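Local coordinates for protein ribosomal RNA small subunit methyltransferase E (Neisseria gonorrhoeae, PDB 5VM8) that probably methylates a uridine base of 16S ribosomal RNA at N3, taking the methyl group from S-adenosyl methionine, as a trefoil-knotted enzyme of the SPOUT class, at residues L101-E106 with A233-I238; C120-D125 with A130-R135; K174-I179 with G203-Q208; I195-G200 with A239-L244. All blocks are in the same frame, centred on the assembly; numbering follows the deposited sequence.

Contact 1: residues L101-E106 with A233-I238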
# COMPACT_ATOMS: atom_id res chain seq x y z
N LEU A 101 -3.95 -4.79 3.23
CA LEU A 101 -2.99 -4.34 2.24
C LEU A 101 -3.69 -3.86 0.97
O LEU A 101 -3.34 -2.82 0.41
CB LEU A 101 -1.99 -5.46 1.94
CG LEU A 101 -0.95 -5.68 3.04
CD1 LEU A 101 -0.24 -7.02 2.92
CD2 LEU A 101 0.10 -4.56 3.02
N GLN A 102 -4.67 -4.62 0.50
CA GLN A 102 -5.33 -4.26 -0.75
C GLN A 102 -6.14 -2.96 -0.62
O GLN A 102 -6.00 -2.05 -1.44
CB GLN A 102 -6.24 -5.39 -1.22
CG GLN A 102 -7.04 -5.01 -2.48
CD GLN A 102 -7.97 -6.13 -2.90
OE1 GLN A 102 -9.07 -6.28 -2.38
NE2 GLN A 102 -7.50 -6.95 -3.83
N LYS A 103 -6.99 -2.86 0.42
CA LYS A 103 -7.90 -1.72 0.49
C LYS A 103 -7.15 -0.45 0.88
O LYS A 103 -7.53 0.64 0.44
CB LYS A 103 -9.05 -1.99 1.46
CG LYS A 103 -10.24 -2.71 0.81
CD LYS A 103 -9.80 -4.05 0.25
CE LYS A 103 -10.93 -4.83 -0.34
NZ LYS A 103 -11.09 -4.42 -1.77
N SER A 104 -6.09 -0.57 1.68
CA SER A 104 -5.31 0.59 2.05
C SER A 104 -4.63 1.21 0.82
O SER A 104 -4.45 2.44 0.75
CB SER A 104 -4.31 0.21 3.17
OG SER A 104 -3.10 -0.31 2.68
N VAL A 105 -4.26 0.37 -0.16
CA VAL A 105 -3.73 0.86 -1.43
C VAL A 105 -4.82 1.56 -2.24
O VAL A 105 -4.59 2.63 -2.81
CB VAL A 105 -3.09 -0.29 -2.24
CG1 VAL A 105 -2.74 0.17 -3.65
CG2 VAL A 105 -1.83 -0.83 -1.51
N GLU A 106 -6.01 0.97 -2.31
CA GLU A 106 -7.11 1.65 -2.99
C GLU A 106 -7.39 3.00 -2.33
O GLU A 106 -7.75 3.96 -3.02
CB GLU A 106 -8.40 0.82 -2.97
CG GLU A 106 -8.35 -0.50 -3.73
CD GLU A 106 -9.57 -1.38 -3.44
OE1 GLU A 106 -10.70 -0.83 -3.33
OE2 GLU A 106 -9.41 -2.58 -3.21
N ALA A 233 -11.06 -1.08 10.96
CA ALA A 233 -10.60 0.09 11.71
C ALA A 233 -9.46 0.84 11.01
O ALA A 233 -9.58 2.06 10.84
CB ALA A 233 -10.21 -0.33 13.13
N PRO A 234 -8.36 0.21 10.58
CA PRO A 234 -7.36 0.98 9.81
C PRO A 234 -7.86 1.48 8.47
O PRO A 234 -7.48 2.58 8.04
CB PRO A 234 -6.22 -0.03 9.62
CG PRO A 234 -6.83 -1.41 9.82
CD PRO A 234 -7.89 -1.16 10.87
N LEU A 235 -8.70 0.71 7.78
CA LEU A 235 -9.28 1.18 6.53
C LEU A 235 -10.16 2.40 6.76
O LEU A 235 -10.06 3.41 6.06
CB LEU A 235 -10.06 0.05 5.85
CG LEU A 235 -9.19 -1.20 5.71
CD1 LEU A 235 -9.99 -2.35 5.12
CD2 LEU A 235 -7.96 -0.87 4.88
N ALA A 236 -11.06 2.31 7.75
CA ALA A 236 -11.93 3.45 8.03
C ALA A 236 -11.12 4.68 8.39
O ALA A 236 -11.46 5.79 7.98
CB ALA A 236 -12.93 3.10 9.14
N ALA A 237 -9.99 4.48 9.09
CA ALA A 237 -9.16 5.59 9.55
C ALA A 237 -8.48 6.29 8.38
O ALA A 237 -8.47 7.53 8.31
CB ALA A 237 -8.13 5.10 10.56
N ILE A 238 -7.92 5.52 7.45
CA ILE A 238 -7.27 6.10 6.27
C ILE A 238 -8.27 6.89 5.43
O ILE A 238 -7.97 8.00 4.97
CB ILE A 238 -6.58 4.99 5.46
CG1 ILE A 238 -5.47 4.35 6.30
CG2 ILE A 238 -6.05 5.52 4.14
CD1 ILE A 238 -4.83 3.06 5.72

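Contact 2: residues C120-D125 with A130-R135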
# COMPACT_ATOMS: atom_id res chain seq x y z
N CYS A 120 1.93 -11.51 17.37
CA CYS A 120 1.99 -12.10 16.05
C CYS A 120 1.83 -13.61 16.12
O CYS A 120 2.55 -14.29 16.86
CB CYS A 120 3.32 -11.73 15.39
SG CYS A 120 3.48 -12.37 13.74
N ILE A 121 0.91 -14.15 15.32
CA ILE A 121 0.64 -15.57 15.19
C ILE A 121 0.94 -16.08 13.78
O ILE A 121 0.50 -17.16 13.40
CB ILE A 121 -0.81 -15.91 15.59
CG1 ILE A 121 -1.79 -15.08 14.74
CG2 ILE A 121 -1.01 -15.70 17.09
CD1 ILE A 121 -3.25 -15.11 15.20
N VAL A 122 1.70 -15.31 13.01
CA VAL A 122 2.06 -15.71 11.65
C VAL A 122 3.47 -16.28 11.68
O VAL A 122 4.41 -15.66 12.21
CB VAL A 122 1.95 -14.53 10.66
CG1 VAL A 122 2.54 -14.94 9.31
CG2 VAL A 122 0.49 -14.07 10.49
N ARG A 123 3.61 -17.47 11.12
CA ARG A 123 4.90 -18.12 11.06
C ARG A 123 5.79 -17.40 10.06
O ARG A 123 5.40 -17.19 8.91
CB ARG A 123 4.69 -19.59 10.68
CG ARG A 123 5.95 -20.36 10.49
CD ARG A 123 5.78 -21.79 10.84
NE ARG A 123 7.05 -22.47 10.71
CZ ARG A 123 7.22 -23.61 10.06
NH1 ARG A 123 6.19 -24.21 9.49
NH2 ARG A 123 8.42 -24.16 9.99
N LEU A 124 6.99 -16.99 10.49
CA LEU A 124 7.89 -16.26 9.60
C LEU A 124 9.28 -16.87 9.44
O LEU A 124 10.11 -16.27 8.75
CB LEU A 124 8.05 -14.80 10.07
CG LEU A 124 6.81 -13.91 10.21
CD1 LEU A 124 7.21 -12.58 10.75
CD2 LEU A 124 6.09 -13.71 8.89
N ASP A 125 9.56 -18.05 10.02
CA ASP A 125 10.89 -18.63 9.95
C ASP A 125 11.18 -19.23 8.57
O ASP A 125 10.28 -19.40 7.73
CB ASP A 125 11.07 -19.72 11.01
CG ASP A 125 9.93 -20.73 11.01
OD1 ASP A 125 8.87 -20.42 11.58
OD2 ASP A 125 10.10 -21.82 10.43
N ALA A 130 10.37 -13.82 3.57
CA ALA A 130 10.57 -13.35 2.20
C ALA A 130 9.39 -13.71 1.30
O ALA A 130 8.99 -12.91 0.45
CB ALA A 130 11.86 -13.94 1.63
N LYS A 131 8.83 -14.91 1.45
CA LYS A 131 7.74 -15.31 0.57
C LYS A 131 6.48 -14.50 0.85
O LYS A 131 5.77 -14.13 -0.09
CB LYS A 131 7.47 -16.81 0.70
CG LYS A 131 8.66 -17.70 0.28
CD LYS A 131 8.20 -19.16 0.09
CE LYS A 131 9.35 -20.10 -0.24
NZ LYS A 131 8.86 -21.50 -0.20
N ARG A 132 6.21 -14.18 2.12
CA ARG A 132 5.04 -13.36 2.44
C ARG A 132 5.23 -11.92 1.97
O ARG A 132 4.31 -11.32 1.40
CB ARG A 132 4.76 -13.39 3.95
CG ARG A 132 4.48 -14.76 4.51
CD ARG A 132 3.70 -14.71 5.81
NE ARG A 132 3.77 -15.99 6.52
CZ ARG A 132 2.90 -16.99 6.42
NH1 ARG A 132 1.82 -16.89 5.63
NH2 ARG A 132 3.11 -18.10 7.13
N LEU A 133 6.42 -11.35 2.21
CA LEU A 133 6.70 -10.01 1.72
C LEU A 133 6.47 -9.92 0.21
O LEU A 133 5.79 -9.00 -0.27
CB LEU A 133 8.14 -9.62 2.08
CG LEU A 133 8.55 -8.17 1.80
CD1 LEU A 133 7.65 -7.23 2.54
CD2 LEU A 133 10.02 -7.89 2.19
N ALA A 134 6.98 -10.90 -0.54
CA ALA A 134 6.82 -10.89 -1.99
C ALA A 134 5.36 -11.04 -2.39
O ALA A 134 4.90 -10.40 -3.35
CB ALA A 134 7.67 -12.01 -2.62
N ARG A 135 4.60 -11.86 -1.67
CA ARG A 135 3.17 -11.96 -1.96
C ARG A 135 2.46 -10.67 -1.58
O ARG A 135 1.61 -10.18 -2.33
CB ARG A 135 2.56 -13.18 -1.26
CG ARG A 135 1.19 -13.55 -1.78
CD ARG A 135 0.61 -14.81 -1.13
NE ARG A 135 -0.84 -14.79 -1.23
CZ ARG A 135 -1.65 -14.23 -0.35
NH1 ARG A 135 -2.96 -14.23 -0.58
NH2 ARG A 135 -1.16 -13.66 0.76

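Contact 3: residues K174-I179 with G203-Q208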
# COMPACT_ATOMS: atom_id res chain seq x y z
N LYS A 174 2.24 11.17 14.50
CA LYS A 174 2.46 9.78 14.91
C LYS A 174 1.24 9.31 15.68
O LYS A 174 0.95 9.80 16.78
CB LYS A 174 3.75 9.67 15.73
CG LYS A 174 4.94 10.30 15.00
CD LYS A 174 6.28 10.05 15.74
CE LYS A 174 6.58 11.10 16.80
NZ LYS A 174 6.98 12.40 16.21
N LEU A 175 0.52 8.37 15.08
CA LEU A 175 -0.79 7.94 15.51
C LEU A 175 -0.77 6.44 15.75
O LEU A 175 -0.21 5.69 14.96
CB LEU A 175 -1.83 8.30 14.43
CG LEU A 175 -1.88 9.79 14.11
CD1 LEU A 175 -2.98 10.09 13.10
CD2 LEU A 175 -2.06 10.67 15.37
N ILE A 176 -1.39 6.01 16.85
CA ILE A 176 -1.62 4.60 17.12
C ILE A 176 -3.10 4.41 17.42
O ILE A 176 -3.69 5.18 18.19
CB ILE A 176 -0.72 4.09 18.27
CG1 ILE A 176 -0.97 2.61 18.51
CG2 ILE A 176 -0.92 4.89 19.55
CD1 ILE A 176 -0.07 1.96 19.57
N MET A 177 -3.71 3.42 16.76
CA MET A 177 -5.10 3.07 17.04
C MET A 177 -5.17 2.31 18.34
O MET A 177 -4.69 1.18 18.45
CB MET A 177 -5.73 2.23 15.93
CG MET A 177 -5.93 2.99 14.66
SD MET A 177 -7.48 2.55 13.84
CE MET A 177 -8.64 2.69 15.20
N SER A 178 -5.78 2.92 19.33
CA SER A 178 -5.86 2.33 20.64
C SER A 178 -6.90 3.10 21.39
O SER A 178 -7.11 4.28 21.12
CB SER A 178 -4.50 2.43 21.37
OG SER A 178 -4.65 2.06 22.72
N ILE A 179 -7.52 2.44 22.37
CA ILE A 179 -8.56 3.09 23.14
C ILE A 179 -7.98 3.74 24.38
O ILE A 179 -8.71 4.43 25.10
CB ILE A 179 -9.64 2.07 23.52
CG1 ILE A 179 -11.01 2.75 23.69
CG2 ILE A 179 -9.23 1.31 24.80
CD1 ILE A 179 -12.18 1.81 23.48
N GLY A 203 -4.77 -10.05 17.95
CA GLY A 203 -4.66 -10.07 19.40
C GLY A 203 -4.49 -8.70 20.04
O GLY A 203 -4.61 -8.59 21.27
N GLY A 204 -4.15 -7.67 19.26
CA GLY A 204 -4.05 -6.33 19.79
C GLY A 204 -2.68 -5.98 20.34
O GLY A 204 -1.70 -6.72 20.21
N TRP A 205 -2.62 -4.80 20.93
CA TRP A 205 -1.40 -4.31 21.58
C TRP A 205 -1.25 -4.84 23.00
O TRP A 205 -2.24 -4.97 23.74
CB TRP A 205 -1.40 -2.79 21.63
CG TRP A 205 -1.50 -2.10 20.30
CD1 TRP A 205 -2.44 -1.17 19.92
CD2 TRP A 205 -0.61 -2.26 19.20
NE1 TRP A 205 -2.17 -0.75 18.64
CE2 TRP A 205 -1.06 -1.40 18.17
CE3 TRP A 205 0.53 -3.05 18.97
CZ2 TRP A 205 -0.40 -1.29 16.95
CZ3 TRP A 205 1.16 -2.96 17.74
CH2 TRP A 205 0.69 -2.10 16.74
N THR A 206 -0.00 -5.09 23.42
CA THR A 206 0.23 -5.29 24.85
C THR A 206 0.34 -3.95 25.57
O THR A 206 0.63 -2.91 24.97
CB THR A 206 1.50 -6.13 25.17
OG1 THR A 206 2.68 -5.40 24.82
CG2 THR A 206 1.49 -7.51 24.53
N GLU A 207 0.13 -4.00 26.89
CA GLU A 207 0.21 -2.81 27.73
C GLU A 207 1.56 -2.11 27.58
O GLU A 207 1.62 -0.88 27.46
CB GLU A 207 -0.04 -3.22 29.19
CG GLU A 207 -0.20 -2.11 30.21
CD GLU A 207 -0.08 -2.62 31.65
OE1 GLU A 207 0.28 -3.81 31.83
OE2 GLU A 207 -0.32 -1.85 32.60
N GLN A 208 2.65 -2.89 27.56
CA GLN A 208 3.99 -2.34 27.38
C GLN A 208 4.15 -1.76 25.97
O GLN A 208 4.82 -0.74 25.79
CB GLN A 208 5.06 -3.40 27.66

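Contact 4: residues I195-G200 with A239-L244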
# COMPACT_ATOMS: atom_id res chain seq x y z
N ILE A 195 2.13 11.57 7.91
CA ILE A 195 1.42 10.81 8.93
C ILE A 195 1.99 9.40 8.99
O ILE A 195 2.23 8.77 7.95
CB ILE A 195 -0.10 10.75 8.65
CG1 ILE A 195 -0.71 12.15 8.67
CG2 ILE A 195 -0.81 9.82 9.64
CD1 ILE A 195 -2.08 12.20 8.04
N VAL A 196 2.20 8.91 10.21
CA VAL A 196 2.63 7.55 10.47
C VAL A 196 1.56 6.95 11.36
O VAL A 196 1.25 7.50 12.42
CB VAL A 196 4.02 7.49 11.12
CG1 VAL A 196 4.34 6.07 11.53
CG2 VAL A 196 5.06 7.98 10.13
N PHE A 197 1.02 5.84 10.92
CA PHE A 197 -0.18 5.29 11.52
C PHE A 197 0.09 3.83 11.87
O PHE A 197 0.46 3.06 10.99
CB PHE A 197 -1.28 5.47 10.46
CG PHE A 197 -2.54 4.76 10.71
CD1 PHE A 197 -3.19 4.90 11.92
CD2 PHE A 197 -3.13 4.03 9.70
CE1 PHE A 197 -4.40 4.28 12.14
CE2 PHE A 197 -4.33 3.40 9.92
CZ PHE A 197 -4.98 3.54 11.15
N MET A 198 -0.15 3.45 13.13
CA MET A 198 0.25 2.15 13.65
C MET A 198 -0.97 1.31 14.01
O MET A 198 -1.85 1.77 14.75
CB MET A 198 1.12 2.24 14.87
CG MET A 198 2.48 2.78 14.64
SD MET A 198 3.48 1.97 15.88
CE MET A 198 2.99 0.31 15.40
N VAL A 199 -1.02 0.09 13.50
CA VAL A 199 -2.16 -0.78 13.73
C VAL A 199 -1.69 -2.13 14.25
O VAL A 199 -0.70 -2.69 13.76
CB VAL A 199 -3.00 -0.95 12.44
CG1 VAL A 199 -4.21 -1.79 12.72
CG2 VAL A 199 -3.41 0.43 11.93
N GLY A 200 -2.44 -2.68 15.21
CA GLY A 200 -2.11 -3.96 15.78
C GLY A 200 -2.69 -5.16 15.07
O GLY A 200 -3.44 -5.05 14.10
N ALA A 239 -9.50 6.37 5.28
CA ALA A 239 -10.54 7.12 4.57
C ALA A 239 -10.88 8.40 5.32
O ALA A 239 -11.07 9.46 4.71
CB ALA A 239 -11.79 6.26 4.36
N ALA A 240 -10.97 8.30 6.65
CA ALA A 240 -11.20 9.49 7.47
C ALA A 240 -10.06 10.49 7.30
O ALA A 240 -10.28 11.71 7.27
CB ALA A 240 -11.36 9.09 8.94
N MET A 241 -8.82 9.99 7.20
CA MET A 241 -7.68 10.89 7.01
C MET A 241 -7.74 11.57 5.64
O MET A 241 -7.41 12.75 5.52
CB MET A 241 -6.37 10.11 7.14
CG MET A 241 -6.03 9.66 8.54
SD MET A 241 -4.54 8.60 8.60
CE MET A 241 -4.84 7.81 10.16
N GLN A 242 -8.12 10.82 4.59
CA GLN A 242 -8.27 11.44 3.28
C GLN A 242 -9.40 12.47 3.25
O GLN A 242 -9.36 13.41 2.44
CB GLN A 242 -8.51 10.37 2.18
CG GLN A 242 -7.41 9.29 2.01
CD GLN A 242 -6.05 9.84 1.52
OE1 GLN A 242 -5.85 11.05 1.34
NE2 GLN A 242 -5.12 8.93 1.31
N THR A 243 -10.41 12.31 4.11
CA THR A 243 -11.52 13.26 4.18
C THR A 243 -11.11 14.55 4.90
O THR A 243 -11.50 15.66 4.47
CB THR A 243 -12.72 12.58 4.85
OG1 THR A 243 -13.09 11.42 4.11
CG2 THR A 243 -13.90 13.52 4.96
N LEU A 244 -10.30 14.44 5.96
CA LEU A 244 -9.84 15.62 6.71
C LEU A 244 -8.64 16.30 6.04
O LEU A 244 -8.54 17.53 6.06
CB LEU A 244 -9.45 15.22 8.14
CG LEU A 244 -10.60 14.78 9.03
CD1 LEU A 244 -10.10 14.12 10.29
CD2 LEU A 244 -11.44 16.00 9.36

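Contact 1: residues L101-E106 with A233-I238
With CG beside its backbone N and opposite the carbonyl carbon (chi1 -53°), and the chain then straight at chi2, Leu235 sends its two methyls across to helix 94-106. Ile238, one turn further along helix 232-244, repeats the pattern: CG1 lies opposite the carbonyl carbon (chi1 -63°) and CD1 continues outward toward the same neighbour. The two branches meet a small residue. Leu235 CD2 comes within 3.7 Å of the backbone N of Ser104, nearer than it gets to that residue's side chain, while Ile238 CD1 lies 3.9 Å from Ser104 CB. The short serine side chain fits beside both branches, consistent with the 6.0 Å between the CA atoms of Ser104 and Leu235. At the more open side, both methyls of Leu235 rest on the first side-chain carbon of Lys103, with CD2 3.8 Å from Lys103 CB. The lysine then bends at chi2 and chi4 away from helix 232-244. Its ammonium is held within its own helix, Lys103 NZ lying 2.9 Å from Glu106 OE2 in a salt bridge that uses the syn lone pair of the carboxylate, and Gln102 OE1 accepts a second bond from it. Across the helices the contact is van der Waals packing. Inward, Ser104 also rests on Ile112 of strand 111-116, and Ile238 on Phe197 of strand 195-199. The segment axes run almost parallel, 4° apart at a separation of 9.7 Å, as is characteristic of neighbouring helices packed on one face of a parallel alpha/beta sheet, here in the SPOUT methyltransferase domain.

Contact 2: residues C120-D125 with A130-R135
Arg132 of helix 128-147 makes the polar contact with the loop through one carbonyl, Arg123 O. It turns the side of its guanidinium toward that oxygen and gives it two hydrogen bonds, from Arg132 NH2 at 3.0 Å and from NE at 3.1 Å, each bent to 148° at the hydrogen. The oxygen lies near the guanidinium plane; NH2 meets it on a lone pair in the carbonyl plane, whereas NE approaches nearly end-on to the C=O. An extended run from CG to NE carries the group from the helix to the loop.

Van der Waals contact flanks this grip. Val122 CG1, placed opposite its backbone N (chi1 171°), lies over one face of the guanidinium, shifted toward the rim, 3.2 Å from Arg132 NE. The Leu124 side chain crosses that of Arg132 at about a right angle, with Leu124 CD2 4.0 Å from Arg132 CD.

Ionic pairing stays within the loop: the Arg123 side chain leads away and takes Asp125 side-on, NE lying 2.9 Å from Asp125 OD1 and NH2 reaching OD2, each oxygen through its syn lone pair.

At this surface site, the cation of Arg132 therefore binds a neutral backbone oxygen rather than a carboxylate of the loop, and two bonds to a single acceptor should limit rotation of its head group.

Contact 3: residues K174-I179 with G203-Q208
A single hydrogen bond joins the indole of Trp205 to the end of strand 173-177. Trp205 NE1 points to Met177 O at 3.2 Å, bent to 137° at the hydrogen; the oxygen lies almost exactly in the ring plane, while the nitrogen is tilted out of the plane of the carbonyl.

Dispersion and CH-pi contact come from the preceding residue. Ile176 holds CG1 opposite its backbone N (chi1 -179°), which takes CD1 over one indole face, 3.8 Å from the centroid of the five-membered ring and 22° off its normal. The methyl is shifted toward the rim, with Trp205 NE1 3.6 Å from Ile176 CD1, so the same nitrogen is bonded at its edge and covered from above. Ile176 belongs to the parallel sheet of the SPOUT domain, on a strand next to 195-199; Trp205 sits in the loop that leaves 195-199 for helix 207-215. Met198 of that neighbouring strand and Tyr161 also meet the indole.

Looser contact is made by Ser178, whose CB is 4.4 Å from Trp205 CD1 while its hydroxyl bonds to Glu210. Just beyond the tryptophan, Thr206 N-caps helix 207-215 with its side chain.

Contact 4: residues I195-G200 with A239-L244
Helix 232-244, the last of the chain, packs across a face of the parallel sheet in the SPOUT domain, and here its C-terminal half meets strand 195-199 in a Met-aromatic contact. Within 239-244 it is Met241 that reaches the strand. Its chain is extended beyond CG, with chi2 at 174°, and delivers the terminal methyl to the ring of Phe197. Met241 CE stands over one face, 3.9 Å from the ring centroid and 16° off the normal, a CH-pi contact displaced toward the CG and CD1 side; the shortest approach is 3.8 Å, between Met241 CE and Phe197 CD1. Sulfur follows behind the methyl, Met241 SD lying 5.1 Å from the Phe197 centroid, still above the face but at a distance. On the opposite face of the ring rests Val199 CG2 from the same strand, so the phenyl lies between a valine methyl and the S-methyl of Met241. Two residues before Phe197, Ile195 points to the same side of the sheet and sets its CG2 4.1 Å from Met241 SD, giving the thioether a second apolar neighbour. Pro234 and Ala237 of the same helix also lie against Phe197. All three residues that touch are buried, and their chemistry is dispersion together with weak C-H and sulfur interactions with the ring, consistent with close helix-to-sheet packing made by apolar side chains alone between these segments.

How the contacts relate
From the N terminus, the chain passes the RNA methyltransferase PUA domain and enters the SPOUT domain, where contact 1 opens on helix 94-106. Contact 2 follows, closing the short connection between 120-125 and helix 128-147; its nearest atoms stay about 6 Å from contact 1, inside whose loop it is nested. Contact 3 opens at 174-179 and contact 4 at 195-200 before contact 3 closes at 203-208, so these two cross, and backbone pairing of Leu175 with Val196 and Met198 joins their strands. Helix 232-244 then closes contact 1, around contact 3, and afterwards contact 4, which crosses contact 1. Phe197 and Met177 both pack against this final helix, tying sheet and helices together.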